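PDB 3OYV: imelysin from Bacteroides ovatus ATCC 8483, which probably takes part in bacterial iron uptake as a metal-binding, outer-membrane member of the imelysin-like peptidase family. Local coordinates for residues D273-A278 against H345-L350; E280-S285 against N301-P306; A135-G138 against N143-A146; V152-G155 against L160-K163; W24-R29 against L324-G329. All coordinates share one frame; numbering follows the deposited sequence. Where two conformers were deposited one is given.

Contact 1: residues D273-A278 against H345-L350; sequences DAWITA and HTLEFL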
# COMPACT_ATOMS: atom_id res chain seq x y z
N ASP A 273 -16.74 1.97 -2.09
CA ASP A 273 -16.62 0.68 -1.41
C ASP A 273 -15.56 -0.20 -2.07
O ASP A 273 -14.77 -0.83 -1.40
CB ASP A 273 -17.96 -0.11 -1.44
CG ASP A 273 -19.10 0.53 -0.65
OD1 ASP A 273 -18.84 1.35 0.23
OD2 ASP A 273 -20.27 0.15 -0.90
N ALA A 274 -15.59 -0.24 -3.40
CA ALA A 274 -14.62 -1.02 -4.14
C ALA A 274 -13.20 -0.50 -3.96
O ALA A 274 -12.26 -1.31 -3.95
CB ALA A 274 -15.01 -1.10 -5.63
N TRP A 275 -13.05 0.81 -3.83
CA TRP A 275 -11.72 1.41 -3.60
C TRP A 275 -11.16 0.95 -2.25
O TRP A 275 -10.02 0.48 -2.17
CB TRP A 275 -11.81 2.94 -3.72
CG TRP A 275 -10.48 3.61 -3.65
CD1 TRP A 275 -9.63 3.84 -4.69
CD2 TRP A 275 -9.79 4.09 -2.47
NE1 TRP A 275 -8.48 4.47 -4.25
CE2 TRP A 275 -8.56 4.62 -2.89
CE3 TRP A 275 -10.14 4.20 -1.12
CZ2 TRP A 275 -7.66 5.21 -2.00
CZ3 TRP A 275 -9.22 4.75 -0.25
CH2 TRP A 275 -8.02 5.25 -0.68
N ILE A 276 -11.96 1.05 -1.19
CA ILE A 276 -11.49 0.58 0.12
C ILE A 276 -11.13 -0.90 0.06
O ILE A 276 -10.11 -1.33 0.62
CB ILE A 276 -12.55 0.80 1.17
CG1 ILE A 276 -12.76 2.31 1.39
CG2 ILE A 276 -12.16 0.11 2.49
CD1 ILE A 276 -11.64 3.06 2.16
N THR A 277 -11.98 -1.68 -0.58
CA THR A 277 -11.78 -3.13 -0.67
C THR A 277 -10.46 -3.44 -1.36
O THR A 277 -9.69 -4.30 -0.89
CB THR A 277 -12.98 -3.79 -1.38
OG1 THR A 277 -14.13 -3.58 -0.56
CG2 THR A 277 -12.74 -5.28 -1.66
N ALA A 278 -10.19 -2.76 -2.47
CA ALA A 278 -8.95 -2.98 -3.23
C ALA A 278 -7.71 -2.44 -2.46
O ALA A 278 -6.64 -3.00 -2.54
CB ALA A 278 -9.04 -2.35 -4.65
N HIS A 345 -4.43 6.95 -5.44
CA HIS A 345 -4.82 8.21 -4.88
C HIS A 345 -5.47 9.17 -5.89
O HIS A 345 -6.24 10.02 -5.51
CB HIS A 345 -3.67 8.85 -4.12
CG HIS A 345 -3.25 8.03 -2.95
ND1 HIS A 345 -4.09 7.78 -1.88
CD2 HIS A 345 -2.09 7.41 -2.69
CE1 HIS A 345 -3.44 7.02 -1.01
NE2 HIS A 345 -2.24 6.76 -1.49
N THR A 346 -5.17 9.00 -7.16
CA THR A 346 -5.90 9.74 -8.20
C THR A 346 -7.33 9.24 -8.29
O THR A 346 -8.25 10.04 -8.35
CB THR A 346 -5.18 9.68 -9.57
OG1 THR A 346 -3.93 10.34 -9.46
CG2 THR A 346 -6.03 10.40 -10.61
N LEU A 347 -7.52 7.92 -8.26
CA LEU A 347 -8.90 7.43 -8.21
C LEU A 347 -9.60 7.87 -6.95
O LEU A 347 -10.76 8.22 -7.00
CB LEU A 347 -8.90 5.93 -8.35
CG LEU A 347 -10.20 5.29 -8.72
CD1 LEU A 347 -10.93 5.99 -9.87
CD2 LEU A 347 -9.90 3.78 -9.06
N GLU A 348 -8.87 7.87 -5.84
CA GLU A 348 -9.44 8.37 -4.59
C GLU A 348 -9.95 9.82 -4.74
O GLU A 348 -11.06 10.15 -4.30
CB GLU A 348 -8.37 8.28 -3.48
CG GLU A 348 -8.87 8.51 -2.06
CD GLU A 348 -7.73 8.77 -1.08
OE1 GLU A 348 -6.58 8.90 -1.52
OE2 GLU A 348 -8.04 8.90 0.12
N PHE A 349 -9.12 10.66 -5.35
CA PHE A 349 -9.50 12.08 -5.59
C PHE A 349 -10.80 12.18 -6.39
O PHE A 349 -11.63 13.04 -6.14
CB PHE A 349 -8.34 12.73 -6.36
CG PHE A 349 -8.56 14.18 -6.75
CD1 PHE A 349 -9.28 14.52 -7.86
CD2 PHE A 349 -7.90 15.18 -6.07
CE1 PHE A 349 -9.43 15.85 -8.20
CE2 PHE A 349 -8.04 16.51 -6.44
CZ PHE A 349 -8.82 16.83 -7.48
N LEU A 350 -10.93 11.30 -7.37
CA LEU A 350 -12.07 11.26 -8.29
C LEU A 350 -13.33 10.70 -7.68
O LEU A 350 -14.43 10.95 -8.20
CB LEU A 350 -11.66 10.50 -9.57
CG LEU A 350 -10.57 11.14 -10.45
CD1 LEU A 350 -10.08 10.14 -11.53
CD2 LEU A 350 -11.04 12.49 -11.07
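E348 and H345, the acid and histidine of the GxHxxE signature of imelysin-like proteins, meet W275 where helices 265-283 and 343-351 run nearly antiparallel, their local axes 157° apart and 10.9 Å from each other. The indole bridges this gap because CG of W275 lies anti to the backbone N (chi1 -174°). E348 passes over one face of that indole: its CG stands 3.9 Å from the centroid of the six-membered ring of W275, a CH-pi contact, and its CB comes within 3.5 Å of W275 CZ2. The carboxylate follows on over CH2, turned 17° from the ring plane. H345 ND1 gives E348 OE1 a nearly straight 2.8 Å hydrogen bond, which lies in the imidazole plane and reaches the syn side of the carboxylate, tilted out of its plane. S118 OG bonds OE2, so both oxygens are bonded, which probably fixes the rotation of the group. The indole NE1 is bonded to F344 O. H345 NE2 hydrogen-bonds an unidentified molecule, probably from the crystallisation liquor, consistent with a pocket at this signature. Behind the pair, A274 and L347 touch L252 of helix 223-261, and T346 packs on I312 of helix 309-316.

Contact 2: residues E280-S285 against N301-P306; sequences EPWEKS and NMDSWP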
# COMPACT_ATOMS: atom_id res chain seq x y z
N GLU A 280 -7.14 -2.59 0.68
CA GLU A 280 -6.70 -3.42 1.79
C GLU A 280 -5.52 -4.34 1.46
O GLU A 280 -4.51 -4.28 2.17
CB GLU A 280 -7.85 -4.20 2.39
CG GLU A 280 -7.45 -4.85 3.72
CD GLU A 280 -8.60 -5.50 4.42
OE1 GLU A 280 -9.69 -5.60 3.82
OE2 GLU A 280 -8.40 -5.92 5.58
N PRO A 281 -5.60 -5.17 0.39
CA PRO A 281 -4.44 -5.98 0.09
C PRO A 281 -3.24 -5.12 -0.33
O PRO A 281 -2.09 -5.48 -0.02
CB PRO A 281 -4.91 -6.90 -1.03
CG PRO A 281 -6.08 -6.18 -1.62
CD PRO A 281 -6.74 -5.53 -0.48
N TRP A 282 -3.48 -3.99 -1.00
CA TRP A 282 -2.36 -3.09 -1.33
C TRP A 282 -1.63 -2.62 -0.07
O TRP A 282 -0.43 -2.76 0.08
CB TRP A 282 -2.82 -1.86 -2.12
CG TRP A 282 -1.66 -0.94 -2.31
CD1 TRP A 282 -1.41 0.20 -1.61
CD2 TRP A 282 -0.54 -1.14 -3.19
NE1 TRP A 282 -0.21 0.73 -2.01
CE2 TRP A 282 0.36 -0.08 -2.96
CE3 TRP A 282 -0.19 -2.12 -4.10
CZ2 TRP A 282 1.55 0.05 -3.67
CZ3 TRP A 282 0.99 -1.98 -4.82
CH2 TRP A 282 1.86 -0.92 -4.58
N GLU A 283 -2.42 -2.12 0.87
CA GLU A 283 -1.84 -1.54 2.10
C GLU A 283 -1.17 -2.65 2.92
O GLU A 283 -0.11 -2.44 3.53
CB GLU A 283 -2.95 -0.81 2.86
CG GLU A 283 -3.49 0.39 2.13
CD GLU A 283 -4.82 0.93 2.62
OE1 GLU A 283 -5.54 0.21 3.35
OE2 GLU A 283 -5.14 2.06 2.16
N LYS A 284 -1.77 -3.84 2.91
CA LYS A 284 -1.19 -4.99 3.60
C LYS A 284 -0.04 -5.65 2.85
O LYS A 284 0.53 -6.64 3.32
CB LYS A 284 -2.28 -6.00 3.93
CG LYS A 284 -3.26 -5.47 4.95
CD LYS A 284 -4.25 -6.53 5.31
CE LYS A 284 -5.07 -6.19 6.53
NZ LYS A 284 -6.03 -7.30 6.85
N SER A 285 0.36 -5.08 1.71
CA SER A 285 1.54 -5.53 0.98
C SER A 285 2.72 -4.63 1.20
O SER A 285 3.79 -4.94 0.69
CB SER A 285 1.26 -5.62 -0.53
OG SER A 285 1.37 -4.38 -1.20
N ASN A 301 3.73 3.98 -10.12
CA ASN A 301 2.62 3.89 -11.09
C ASN A 301 1.29 3.48 -10.45
O ASN A 301 0.24 3.78 -11.01
CB ASN A 301 2.99 2.94 -12.22
CG ASN A 301 3.73 3.61 -13.33
OD1 ASN A 301 3.89 4.82 -13.32
ND2 ASN A 301 4.19 2.83 -14.31
N MSE A 302 1.37 2.82 -9.32
CA MSE A 302 0.18 2.34 -8.62
C MSE A 302 -0.26 3.21 -7.45
O MSE A 302 -1.43 3.17 -7.04
CB MSE A 302 0.43 0.93 -8.14
CG MSE A 302 0.60 -0.01 -9.31
SE MSE A 302 0.81 -1.88 -8.74
CE MSE A 302 -0.92 -2.29 -8.10
N ASP A 303 0.67 3.98 -6.87
CA ASP A 303 0.42 4.55 -5.55
C ASP A 303 1.21 5.81 -5.23
O ASP A 303 1.62 6.00 -4.10
CB ASP A 303 0.74 3.48 -4.48
CG ASP A 303 0.12 3.80 -3.12
OD1 ASP A 303 -1.03 4.29 -3.06
OD2 ASP A 303 0.81 3.51 -2.11
N SER A 304 1.38 6.71 -6.20
CA SER A 304 2.09 7.93 -5.88
C SER A 304 1.32 8.79 -4.93
O SER A 304 0.09 8.86 -4.97
CB SER A 304 2.39 8.77 -7.14
OG SER A 304 3.42 8.20 -7.90
N TRP A 305 2.07 9.49 -4.08
CA TRP A 305 1.54 10.52 -3.20
C TRP A 305 2.72 11.43 -2.84
O TRP A 305 3.76 10.92 -2.47
CB TRP A 305 0.90 9.94 -1.93
CG TRP A 305 0.34 11.02 -1.08
CD1 TRP A 305 0.93 11.61 -0.00
CD2 TRP A 305 -0.86 11.73 -1.32
NE1 TRP A 305 0.13 12.60 0.48
CE2 TRP A 305 -0.98 12.70 -0.31
CE3 TRP A 305 -1.89 11.62 -2.26
CZ2 TRP A 305 -2.06 13.56 -0.23
CZ3 TRP A 305 -2.96 12.47 -2.19
CH2 TRP A 305 -3.05 13.43 -1.18
N PRO A 306 2.57 12.75 -2.96
CA PRO A 306 1.42 13.55 -3.37
C PRO A 306 1.16 13.48 -4.87
O PRO A 306 1.94 12.91 -5.61
CB PRO A 306 1.82 14.97 -2.97
CG PRO A 306 3.25 14.98 -3.02
CD PRO A 306 3.70 13.62 -2.56
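W282 meets D303 and M302 with different parts of its indole: a hydrogen bond at the nitrogen and apolar packing on the benzo ring. The polar contact is a weak one. W282 NE1 gives D303 OD2 a 3.0 Å hydrogen bond, bent to 146°, with OD2 at the ring edge near its plane and the carboxylate turned 72° against the ring. The stronger partner of D303 is R279, in a salt bridge through OD1, so each carboxylate oxygen has a partner, which probably limits its rotation. CB of D303 adds packing, 3.6 Å from W282 CZ2.

The apolar part belongs to selenomethionine M302, in the conformer described. Its chain bends at the last torsion (chi3 70°), bringing CE within 3.8 Å of W282 CZ3, while SE lies obliquely 4.9 Å from the centroid of the six-membered ring of W282, a Met-aromatic contact. F344 also meets the W282 ring, and M302 packs on D38, A39 and L42 of helix 21-47.

One backbone and one side-chain bond converge on W282 O near the end of helix 265-283, which is kinked at P281: S285 N donates at 2.9 Å and S285 OG at 2.7 Å, the hydroxyl in the carbonyl plane, on a lone pair.

D303 OD2 also accepts from a bound glycerol, and an unidentified molecule lies close by, both probably from the crystallisation liquor. The arrangement is consistent with the wall of a ligand pocket beside the GxHxxE signature, with a tryptophan and an arginine positioning the aspartate.

Contact 3: residues A135-G138 against N143-A146; sequences AYYG and NINA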
# COMPACT_ATOMS: atom_id res chain seq x y z
N ALA A 135 4.05 -10.65 7.65
CA ALA A 135 5.38 -11.13 7.30
C ALA A 135 5.99 -11.91 8.45
O ALA A 135 6.59 -12.96 8.22
CB ALA A 135 6.33 -9.96 6.91
N TYR A 136 5.87 -11.39 9.66
CA TYR A 136 6.49 -12.00 10.84
C TYR A 136 5.79 -13.30 11.27
O TYR A 136 6.44 -14.24 11.75
CB TYR A 136 6.54 -10.96 11.98
CG TYR A 136 7.35 -11.42 13.18
CD1 TYR A 136 8.72 -11.65 13.05
CD2 TYR A 136 6.76 -11.56 14.43
CE1 TYR A 136 9.49 -12.06 14.15
CE2 TYR A 136 7.51 -11.98 15.52
CZ TYR A 136 8.86 -12.23 15.38
OH TYR A 136 9.62 -12.69 16.44
N TYR A 137 4.47 -13.33 11.07
CA TYR A 137 3.62 -14.47 11.49
C TYR A 137 3.48 -15.55 10.42
O TYR A 137 3.00 -16.66 10.71
CB TYR A 137 2.23 -13.98 11.86
CG TYR A 137 2.06 -13.25 13.19
CD1 TYR A 137 3.13 -12.78 13.92
CD2 TYR A 137 0.78 -13.02 13.71
CE1 TYR A 137 2.91 -12.12 15.16
CE2 TYR A 137 0.57 -12.39 14.93
CZ TYR A 137 1.64 -11.91 15.65
OH TYR A 137 1.44 -11.26 16.86
N GLY A 138 3.88 -15.26 9.18
CA GLY A 138 3.70 -16.21 8.08
C GLY A 138 2.26 -16.51 7.76
O GLY A 138 1.91 -17.64 7.42
N ASN A 143 -3.04 -15.68 12.52
CA ASN A 143 -2.52 -16.94 13.12
C ASN A 143 -0.95 -16.98 13.13
O ASN A 143 -0.42 -16.61 12.06
CB ASN A 143 -3.10 -18.11 12.30
CG ASN A 143 -3.22 -19.39 13.10
OD1 ASN A 143 -2.55 -19.58 14.11
ND2 ASN A 143 -4.07 -20.28 12.65
N ILE A 144 -0.22 -17.36 14.24
CA ILE A 144 1.23 -17.52 14.15
C ILE A 144 1.49 -18.90 13.52
O ILE A 144 1.25 -19.96 14.11
CB ILE A 144 1.89 -17.42 15.49
CG1 ILE A 144 1.58 -16.04 16.08
CG2 ILE A 144 3.40 -17.66 15.39
CD1 ILE A 144 2.00 -15.93 17.46
N ASN A 145 1.94 -18.89 12.27
CA ASN A 145 2.16 -20.13 11.56
C ASN A 145 3.36 -20.88 12.13
O ASN A 145 4.37 -20.29 12.55
CB ASN A 145 2.41 -19.86 10.07
CG ASN A 145 2.20 -21.07 9.26
OD1 ASN A 145 3.15 -21.73 8.88
ND2 ASN A 145 0.96 -21.41 9.00
N ALA A 146 3.29 -22.22 12.07
CA ALA A 146 4.42 -23.04 12.45
C ALA A 146 5.71 -22.71 11.72
O ALA A 146 6.78 -22.84 12.29
CB ALA A 146 4.12 -24.55 12.23
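The Y137 ring carries I144 on one face and has Y136 CD2 in plane at its edge. In the I144 conformer described, CG1 stands over the ring centre, 3.9 Å from the centroid and only 8° off the normal, a CH-pi contact. Its methylene is thus centred on the aromatic face and not on the rim. The tyrosine presents this face because its CG lies anti to the carbonyl carbon (chi1 -75°), and CB of Y137 sits 3.7 Å from N143 O.

The motif is a loop connecting two consecutive helices. Helix 121-137 stops at G138, the first residue to leave helical geometry, and the chain doubles back through 143-146 towards helix 149-156. At G138 a beta carbon would point toward the N143-A146 segment and come about 3.5 Å from N145 CB, and positive phi favours glycine, so a side chain here would probably be unfavourable.

One backbone bond ties the turn: N145 N to Y137 O, 2.9 Å long, with an N-H...O angle of 161° and the donor nearly along the C=O axis. This occupies a carbonyl at the very end of the helix. N145 leads toward helix 149-156, for its OD1 accepts from N147 N in an Asx turn, and its O takes the hydroxyls of S148 and T151.

I144 also leans on T151 and K165, and Y137 on K165 of helix 158-177. G138 O accepts from Q232 NE2 of helix 223-261. CB of N145 rests against both carbonyl oxygens, 3.3 Å from Y137 O and 3.5 Å from G138 O.

Contact 4: residues V152-G155 against L160-K163; sequences VIAG and LDTK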
# COMPACT_ATOMS: atom_id res chain seq x y z
N VAL A 152 10.34 -19.37 14.83
CA VAL A 152 11.78 -19.59 14.92
C VAL A 152 12.39 -18.76 16.07
O VAL A 152 13.17 -19.29 16.87
CB VAL A 152 12.50 -19.28 13.60
CG1 VAL A 152 14.01 -19.28 13.75
CG2 VAL A 152 12.08 -20.27 12.49
N ILE A 153 12.04 -17.48 16.14
CA ILE A 153 12.58 -16.62 17.19
C ILE A 153 12.04 -17.07 18.56
O ILE A 153 12.82 -17.10 19.53
CB ILE A 153 12.31 -15.11 16.93
CG1 ILE A 153 12.89 -14.65 15.59
CG2 ILE A 153 12.91 -14.25 18.08
CD1 ILE A 153 14.42 -14.78 15.41
N ALA A 154 10.77 -17.45 18.64
CA ALA A 154 10.18 -17.92 19.90
C ALA A 154 10.98 -19.12 20.44
O ALA A 154 11.17 -19.23 21.65
CB ALA A 154 8.71 -18.28 19.74
N GLY A 155 11.42 -20.01 19.55
CA GLY A 155 12.17 -21.19 19.99
C GLY A 155 13.57 -20.84 20.44
O GLY A 155 14.12 -21.53 21.29
N LEU A 160 12.76 -12.00 22.98
CA LEU A 160 12.87 -11.21 21.75
C LEU A 160 11.59 -11.31 20.91
O LEU A 160 11.06 -10.31 20.42
CB LEU A 160 14.09 -11.61 20.94
CG LEU A 160 14.24 -10.88 19.60
CD1 LEU A 160 14.25 -9.32 19.78
CD2 LEU A 160 15.48 -11.38 18.88
N ASP A 161 11.06 -12.50 20.75
CA ASP A 161 9.83 -12.70 19.99
C ASP A 161 8.69 -11.91 20.60
O ASP A 161 7.99 -11.20 19.90
CB ASP A 161 9.49 -14.19 19.91
CG ASP A 161 8.15 -14.46 19.24
OD1 ASP A 161 7.90 -13.95 18.10
OD2 ASP A 161 7.31 -15.16 19.86
N THR A 162 8.54 -11.99 21.93
CA THR A 162 7.47 -11.30 22.61
C THR A 162 7.61 -9.78 22.44
O THR A 162 6.60 -9.12 22.22
CB THR A 162 7.46 -11.69 24.08
OG1 THR A 162 7.08 -13.08 24.15
CG2 THR A 162 6.49 -10.79 24.91
N LYS A 163 8.85 -9.29 22.51
CA LYS A 163 9.06 -7.85 22.33
C LYS A 163 8.70 -7.43 20.90
O LYS A 163 8.11 -6.36 20.70
CB LYS A 163 10.48 -7.48 22.65
CG LYS A 163 10.76 -7.47 24.17
CD LYS A 163 12.16 -6.94 24.45
CE LYS A 163 12.70 -7.40 25.82
NZ LYS A 163 13.56 -8.61 25.73
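I153 overlaps L160 and D161 with its CG2 methyl, which stands anti to the nitrogen of I153 and is thereby swung toward helix 158-177. The methyl meets CG of L160 at 3.9 Å and rests on the backbone nitrogen of D161 at 3.7 Å, so one carbon fills the angle between two consecutive residues. D161 in turn packs on A154. Its CB lies 3.7 Å from A154 N, and with CG anti to the backbone N (chi1 175°) the carboxylate is set beside the alanine, OD2 at 3.4 Å from A154 CB. The other oxygen, OD1, is the better satisfied: it accepts from the hydroxyls of Y136 and S150, while K165 makes only a long, weak ion pair with OD2. Replacing D161 with an alanine would probably leave the hydroxyls of Y136 and S150 without their shared acceptor and open a gap beside A154. No hydrogen bond links the two segments directly; the contact is a close packing of two helices joined by a tight turn, where N157 OD1 accepts from L160 N. Beyond it, helix 189-214 supplies L209 against I153 and Y212 against L160, while V152 packs on V225 and V229 of helix 223-261.

Contact 5: residues W24-R29 against L324-G329; sequences WHNYMR and LEWSEG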
# COMPACT_ATOMS: atom_id res chain seq x y z
N TRP A 24 -14.71 13.28 -16.56
CA TRP A 24 -14.60 12.57 -15.28
C TRP A 24 -14.75 11.06 -15.50
O TRP A 24 -13.94 10.26 -15.01
CB TRP A 24 -15.67 13.07 -14.32
CG TRP A 24 -15.36 12.95 -12.87
CD1 TRP A 24 -15.18 11.81 -12.14
CD2 TRP A 24 -15.20 14.03 -11.96
NE1 TRP A 24 -14.92 12.13 -10.83
CE2 TRP A 24 -14.94 13.49 -10.69
CE3 TRP A 24 -15.26 15.42 -12.10
CZ2 TRP A 24 -14.73 14.28 -9.57
CZ3 TRP A 24 -15.07 16.19 -11.00
CH2 TRP A 24 -14.78 15.62 -9.75
N HIS A 25 -15.74 10.66 -16.29
CA HIS A 25 -15.95 9.24 -16.63
C HIS A 25 -14.74 8.66 -17.32
O HIS A 25 -14.23 7.58 -16.96
CB HIS A 25 -17.17 9.06 -17.53
CG HIS A 25 -18.47 9.49 -16.89
ND1 HIS A 25 -19.63 9.69 -17.62
CD2 HIS A 25 -18.78 9.83 -15.61
CE1 HIS A 25 -20.61 10.07 -16.81
NE2 HIS A 25 -20.12 10.15 -15.58
N ASN A 26 -14.31 9.33 -18.39
CA ASN A 26 -13.20 8.83 -19.17
C ASN A 26 -11.90 8.73 -18.37
O ASN A 26 -11.13 7.77 -18.54
CB ASN A 26 -13.02 9.70 -20.41
CG ASN A 26 -14.11 9.43 -21.46
OD1 ASN A 26 -14.59 8.31 -21.57
ND2 ASN A 26 -14.46 10.46 -22.25
N TYR A 27 -11.62 9.74 -17.56
CA TYR A 27 -10.36 9.73 -16.82
C TYR A 27 -10.39 8.71 -15.68
O TYR A 27 -9.41 8.03 -15.43
CB TYR A 27 -9.92 11.11 -16.34
CG TYR A 27 -8.44 11.11 -16.05
CD1 TYR A 27 -7.52 10.83 -17.07
CD2 TYR A 27 -7.97 11.36 -14.78
CE1 TYR A 27 -6.18 10.82 -16.82
CE2 TYR A 27 -6.60 11.35 -14.52
CZ TYR A 27 -5.71 11.08 -15.56
OH TYR A 27 -4.34 11.08 -15.34
N MSE A 28 -11.53 8.60 -14.99
CA MSE A 28 -11.69 7.53 -13.98
C MSE A 28 -11.43 6.18 -14.61
O MSE A 28 -10.72 5.36 -14.03
CB MSE A 28 -13.08 7.51 -13.35
CG MSE A 28 -13.31 8.47 -12.23
SE MSE A 28 -14.89 8.03 -11.26
CE MSE A 28 -16.15 8.14 -12.71
N ARG A 29 -12.05 5.95 -15.77
CA ARG A 29 -11.83 4.69 -16.47
C ARG A 29 -10.34 4.48 -16.78
O ARG A 29 -9.81 3.39 -16.61
CB ARG A 29 -12.65 4.59 -17.77
CG ARG A 29 -12.39 3.37 -18.58
CD ARG A 29 -13.37 3.27 -19.70
NE ARG A 29 -12.93 2.21 -20.60
CZ ARG A 29 -13.58 1.78 -21.67
NH1 ARG A 29 -14.69 2.35 -22.03
NH2 ARG A 29 -13.08 0.79 -22.40
N LEU A 324 -13.11 12.01 -25.82
CA LEU A 324 -12.50 10.72 -26.08
C LEU A 324 -13.54 9.62 -26.29
O LEU A 324 -14.51 9.53 -25.53
CB LEU A 324 -11.57 10.33 -24.91
CG LEU A 324 -10.91 8.97 -24.97
CD1 LEU A 324 -9.88 8.87 -26.08
CD2 LEU A 324 -10.29 8.65 -23.59
N GLU A 325 -13.26 8.77 -27.28
CA GLU A 325 -14.02 7.54 -27.53
C GLU A 325 -13.08 6.35 -27.32
O GLU A 325 -11.87 6.47 -27.54
CB GLU A 325 -14.60 7.55 -28.95
CG GLU A 325 -15.59 8.68 -29.20
CD GLU A 325 -15.98 8.86 -30.67
OE1 GLU A 325 -15.92 7.88 -31.45
OE2 GLU A 325 -16.36 9.99 -31.05
N TRP A 326 -13.61 5.24 -26.79
CA TRP A 326 -12.77 4.04 -26.57
C TRP A 326 -12.85 2.96 -27.68
O TRP A 326 -13.90 2.81 -28.32
CB TRP A 326 -13.12 3.43 -25.21
CG TRP A 326 -12.87 4.38 -24.09
CD1 TRP A 326 -13.67 5.42 -23.73
CD2 TRP A 326 -11.76 4.39 -23.17
NE1 TRP A 326 -13.14 6.08 -22.63
CE2 TRP A 326 -11.96 5.47 -22.28
CE3 TRP A 326 -10.66 3.56 -22.97
CZ2 TRP A 326 -11.08 5.76 -21.24
CZ3 TRP A 326 -9.75 3.87 -21.96
CH2 TRP A 326 -9.98 4.94 -21.10
N SER A 327 -11.77 2.20 -27.88
CA SER A 327 -11.79 1.02 -28.76
C SER A 327 -12.78 -0.01 -28.25
O SER A 327 -12.90 -0.22 -27.03
CB SER A 327 -10.41 0.38 -28.85
OG SER A 327 -9.49 1.28 -29.44
N GLU A 328 -13.48 -0.66 -29.18
CA GLU A 328 -14.59 -1.55 -28.80
C GLU A 328 -14.12 -2.70 -27.94
O GLU A 328 -13.14 -3.38 -28.29
CB GLU A 328 -15.33 -2.12 -30.04
CG GLU A 328 -16.25 -1.14 -30.76
CD GLU A 328 -17.42 -0.65 -29.93
OE1 GLU A 328 -17.76 -1.25 -28.88
OE2 GLU A 328 -18.00 0.37 -30.33
N GLY A 329 -14.81 -2.88 -26.80
CA GLY A 329 -14.59 -3.96 -25.84
C GLY A 329 -13.17 -4.05 -25.30
O GLY A 329 -12.72 -5.13 -24.95
O HOH W 1 -16.62 10.96 -24.76
O HOH W 2 -15.99 7.51 -24.02
O HOH W 3 -14.41 0.18 -24.75
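R29 lays its whole length on the indole of W326. Its CB lies 4.0 Å from W326 CZ2, CG rides above CZ2 and CH2, and CD makes a CH-pi contact 3.8 Å from the centroid of the six-membered ring. NE passes over CE3, and CZ stands 3.8 Å from the centroid of the five-membered ring of W326, a cation-pi pair. The guanidinium lies flat at 4° to the ring, with NH1 at 3.4 Å from W326 CG. At the tip, NH2 donates to a water that bridges to S327 O. The extended chain, with CG anti to N (chi1 176°), gives this long overlap. L324 CD2 occupies the opposite face, 3.6 Å above the indole plane. At the edge, W326 NE1 gives N26 OD1 a 2.9 Å bond of 168° that lies in the ring plane yet meets the amide from above its own plane; N26 ND2 is committed to W321 O, and another water joins OD1 to L324 O. A leucine in place of W326 would probably leave the R29 guanidinium without its aromatic bed and N26 OD1 without its indole donor. The arrangement is a cation-pi stack, here pinning an extended surface loop to helix 21-47 near the start of the chain.

In the fold
Contact 5 opens first, at 24-29 on helix 21-47, and closes only 295 residues on, so it spans most of the chain. Contacts 3, 4 and 2 all lie within that span. Contacts 3 and 4 follow in series, each a short loop: contact 3 turns helix 121-137 toward 149-156, and contact 4 packs 149-156 against 158-177. They touch through Y136 and D161, forming one end of the molecule. Contact 1 opens later, on helix 265-283, and encloses contact 2, which uses the same helix; H345 packs against D303 and W305 between them. Contact 5 closes before contact 1 does, so the two cross, joined where W24 NE1 probably bonds L350 O.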